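Local coordinates for geranyltranstransferase (Enterococcus faecalis, PDB 3P8L), which probably condenses isopentenyl diphosphate with geranyl diphosphate to give farnesyl diphosphate and diphosphate, with magnesium as cofactor, at residues Phe129-Ser133 and Leu145-Ala150. Residues are numbered along the deposited sequence; the frame is centred on the assembly and turned at random. Where two conformers were deposited one is given.
Sequences FQLLS and LMQQLA
Two consecutive antiparallel helices of the all-helical isoprenoid synthase fold, 114-133 and 139-153, meet here through Phe129, Leu132 and Ser133 on the first and Leu145, Met146, Leu149 and Ala150 on the second. The segments run almost antiparallel, 163° between their N-to-C directions, with axes 10.6 Å apart at closest approach, and the contact is buried and apolar, without a hydrogen bond across it. Phe129 reaches across: its CG lies anti to the carbonyl carbon (chi1 -72°), and the ring extends to the backbone of the second helix. Its rim meets Ala150, CZ standing 3.6 Å from Ala150 CA, while CE1 comes to 3.7 Å from Met146 O, which lies at the ring edge in the ring plane. Leu149 CD2 covers one face in a CH-pi contact, 4.3 Å from the centroid and displaced toward the rim. The same methyl touches Leu132 CD2 at 3.8 Å, so it meets both Phe129 and Leu132, about one turn apart on the first helix. Leu132 CD2 also packs against Met146 CG at 3.8 Å, the two side chains lying alongside and pointing opposite ways. In the conformer given here, Met146 SD lies 4.0 Å from Ser133 CB. The Ser133 hydroxyl turns back along its own helix and donates to Gln130 O at 2.7 Å. Helix 71-92 borders Leu132 through Val76 and Ser79, and Phe192 of helix 175-200 packs on Leu149. The second subunit packs on the same pair: its Phe129 ring meets this one nearly parallel, Met146 of that subunit touches Met146 here, and NE2 of its Gln147 hydrogen-bonds Ser133 O, placing the helix pair at the dimer interface.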
ATOM      1  N   PHE A 129       0.357  -4.216  -3.923  1.00 30.32           N
ATOM      2  CA  PHE A 129       1.705  -4.640  -3.552  1.00 34.49           C
ATOM      3  C   PHE A 129       1.757  -6.136  -3.306  1.00 39.27           C
ATOM      4  O   PHE A 129       2.726  -6.774  -3.701  1.00 34.54           O
ATOM      5  CB  PHE A 129       2.283  -3.811  -2.389  1.00 37.98           C
ATOM      6  CG  PHE A 129       2.639  -2.411  -2.814  1.00 42.43           C
ATOM      7  CD1 PHE A 129       3.793  -2.167  -3.554  1.00 37.35           C
ATOM      8  CD2 PHE A 129       1.779  -1.368  -2.577  1.00 36.02           C
ATOM      9  CE1 PHE A 129       4.103  -0.899  -3.994  1.00 42.00           C
ATOM     10  CE2 PHE A 129       2.078  -0.081  -3.014  1.00 40.33           C
ATOM     11  CZ  PHE A 129       3.232   0.152  -3.725  1.00 38.81           C
ATOM     12  N   GLN A 130       0.714  -6.715  -2.712  1.00 34.09           N
ATOM     13  CA  GLN A 130       0.733  -8.169  -2.525  1.00 36.11           C
ATOM     14  C   GLN A 130       0.767  -8.941  -3.852  1.00 42.77           C
ATOM     15  O   GLN A 130       1.613  -9.833  -4.036  1.00 41.52           O
ATOM     16  CB  GLN A 130      -0.421  -8.670  -1.656  1.00 35.08           C
ATOM     17  CG  GLN A 130      -0.261 -10.143  -1.280  1.00 29.09           C
ATOM     18  CD  GLN A 130      -1.292 -10.647  -0.284  1.00 39.83           C
ATOM     19  OE1 GLN A 130      -2.346 -10.042  -0.091  1.00 38.34           O
ATOM     20  NE2 GLN A 130      -0.993 -11.770   0.346  1.00 38.97           N
ATOM     21  N   LEU A 131      -0.144  -8.592  -4.763  1.00 37.16           N
ATOM     22  CA  LEU A 131      -0.175  -9.201  -6.087  1.00 34.70           C
ATOM     23  C   LEU A 131       1.179  -9.105  -6.806  1.00 33.80           C
ATOM     24  O   LEU A 131       1.704 -10.126  -7.268  1.00 39.80           O
ATOM     25  CB  LEU A 131      -1.312  -8.629  -6.956  1.00 33.53           C
ATOM     26  CG  LEU A 131      -1.327  -9.158  -8.410  1.00 36.39           C
ATOM     27  CD1 LEU A 131      -1.525 -10.689  -8.484  1.00 35.83           C
ATOM     28  CD2 LEU A 131      -2.367  -8.426  -9.263  1.00 33.00           C
ATOM     29  N   LEU A 132       1.740  -7.904  -6.875  1.00 31.26           N
ATOM     30  CA  LEU A 132       3.054  -7.678  -7.464  1.00 36.26           C
ATOM     31  C   LEU A 132       4.189  -8.519  -6.821  1.00 43.18           C
ATOM     32  O   LEU A 132       5.031  -9.092  -7.538  1.00 39.73           O
ATOM     33  CB  LEU A 132       3.384  -6.183  -7.466  1.00 32.38           C
ATOM     34  CG  LEU A 132       4.494  -5.656  -8.381  1.00 44.74           C
ATOM     35  CD1 LEU A 132       4.294  -6.121  -9.842  1.00 38.90           C
ATOM     36  CD2 LEU A 132       4.532  -4.133  -8.332  1.00 44.36           C
ATOM     37  N   SER A 133       4.162  -8.634  -5.491  1.00 40.94           N
ATOM     38  CA  SER A 133       5.106  -9.470  -4.719  1.00 39.41           C
ATOM     39  C   SER A 133       4.984 -10.972  -5.011  1.00 44.10           C
ATOM     40  O   SER A 133       5.988 -11.714  -4.958  1.00 41.33           O
ATOM     41  CB  SER A 133       4.951  -9.205  -3.212  1.00 30.75           C
ATOM     42  OG  SER A 133       3.882  -9.944  -2.665  1.00 38.63           O
ATOM     43  N   LEU A 145      10.019  -3.001  -9.970  1.00 37.64           N
ATOM     44  CA  LEU A 145       8.651  -2.564 -10.243  1.00 41.42           C
ATOM     45  C   LEU A 145       7.902  -2.211  -8.942  1.00 39.14           C
ATOM     46  O   LEU A 145       7.046  -1.333  -8.955  1.00 41.74           O
ATOM     47  CB  LEU A 145       7.903  -3.596 -11.097  1.00 35.93           C
ATOM     48  CG  LEU A 145       8.346  -3.663 -12.573  1.00 41.06           C
ATOM     49  CD1 LEU A 145       7.372  -4.472 -13.384  1.00 39.06           C
ATOM     50  CD2 LEU A 145       8.496  -2.303 -13.200  1.00 37.14           C
ATOM     51  N   MET A 146       8.276  -2.852  -7.831  1.00 39.38           N
ATOM     52  CA  MET A 146       7.705  -2.531  -6.516  0.50 39.50           C
ATOM     53  C   MET A 146       8.214  -1.163  -6.065  1.00 40.11           C
ATOM     54  O   MET A 146       7.442  -0.336  -5.571  1.00 37.60           O
ATOM     55  CB  MET A 146       8.009  -3.631  -5.482  0.50 37.51           C
ATOM     56  CG  MET A 146       7.135  -4.898  -5.633  0.50 43.03           C
ATOM     57  SD  MET A 146       7.385  -6.215  -4.401  0.50 46.39           S
ATOM     58  CE  MET A 146       9.147  -6.487  -4.487  0.50 51.97           C
ATOM     59  N   GLN A 147       9.513  -0.924  -6.269  1.00 39.88           N
ATOM     60  CA  GLN A 147      10.128   0.381  -6.025  1.00 37.65           C
ATOM     61  C   GLN A 147       9.435   1.477  -6.813  1.00 33.74           C
ATOM     62  O   GLN A 147       9.096   2.549  -6.272  1.00 41.00           O
ATOM     63  CB  GLN A 147      11.627   0.369  -6.409  1.00 41.73           C
ATOM     64  CG  GLN A 147      12.539  -0.345  -5.417  1.00 47.31           C
ATOM     65  CD  GLN A 147      13.952  -0.593  -5.964  1.00 55.42           C
ATOM     66  OE1 GLN A 147      14.235  -0.345  -7.137  1.00 45.88           O
ATOM     67  NE2 GLN A 147      14.840  -1.084  -5.101  1.00 41.64           N
ATOM     68  N   GLN A 148       9.215   1.208  -8.092  1.00 35.22           N
ATOM     69  CA  GLN A 148       8.648   2.190  -9.001  1.00 33.77           C
ATOM     70  C   GLN A 148       7.149   2.433  -8.713  1.00 34.12           C
ATOM     71  O   GLN A 148       6.670   3.571  -8.778  1.00 34.32           O
ATOM     72  CB  GLN A 148       8.878   1.764 -10.454  1.00 40.23           C
ATOM     73  CG  GLN A 148      10.350   1.926 -10.941  1.00 41.44           C
ATOM     74  CD  GLN A 148      10.824   3.359 -10.926  1.00 42.43           C
ATOM     75  OE1 GLN A 148      10.179   4.245 -11.485  1.00 50.73           O
ATOM     76  NE2 GLN A 148      11.965   3.603 -10.284  1.00 53.81           N
ATOM     77  N   LEU A 149       6.423   1.375  -8.380  1.00 32.12           N
ATOM     78  CA  LEU A 149       4.993   1.530  -8.067  1.00 34.89           C
ATOM     79  C   LEU A 149       4.812   2.359  -6.819  1.00 30.92           C
ATOM     80  O   LEU A 149       4.010   3.302  -6.821  1.00 35.93           O
ATOM     81  CB  LEU A 149       4.284   0.177  -7.943  1.00 35.36           C
ATOM     82  CG  LEU A 149       2.753   0.210  -7.781  1.00 34.40           C
ATOM     83  CD1 LEU A 149       2.056   0.799  -9.008  1.00 28.27           C
ATOM     84  CD2 LEU A 149       2.257  -1.195  -7.512  1.00 31.62           C
ATOM     85  N   ALA A 150       5.595   2.049  -5.780  1.00 36.36           N
ATOM     86  CA  ALA A 150       5.570   2.818  -4.530  1.00 35.86           C
ATOM     87  C   ALA A 150       6.006   4.255  -4.720  1.00 39.01           C
ATOM     88  O   ALA A 150       5.401   5.147  -4.127  1.00 36.96           O
ATOM     89  CB  ALA A 150       6.398   2.136  -3.447  1.00 36.16           C
TER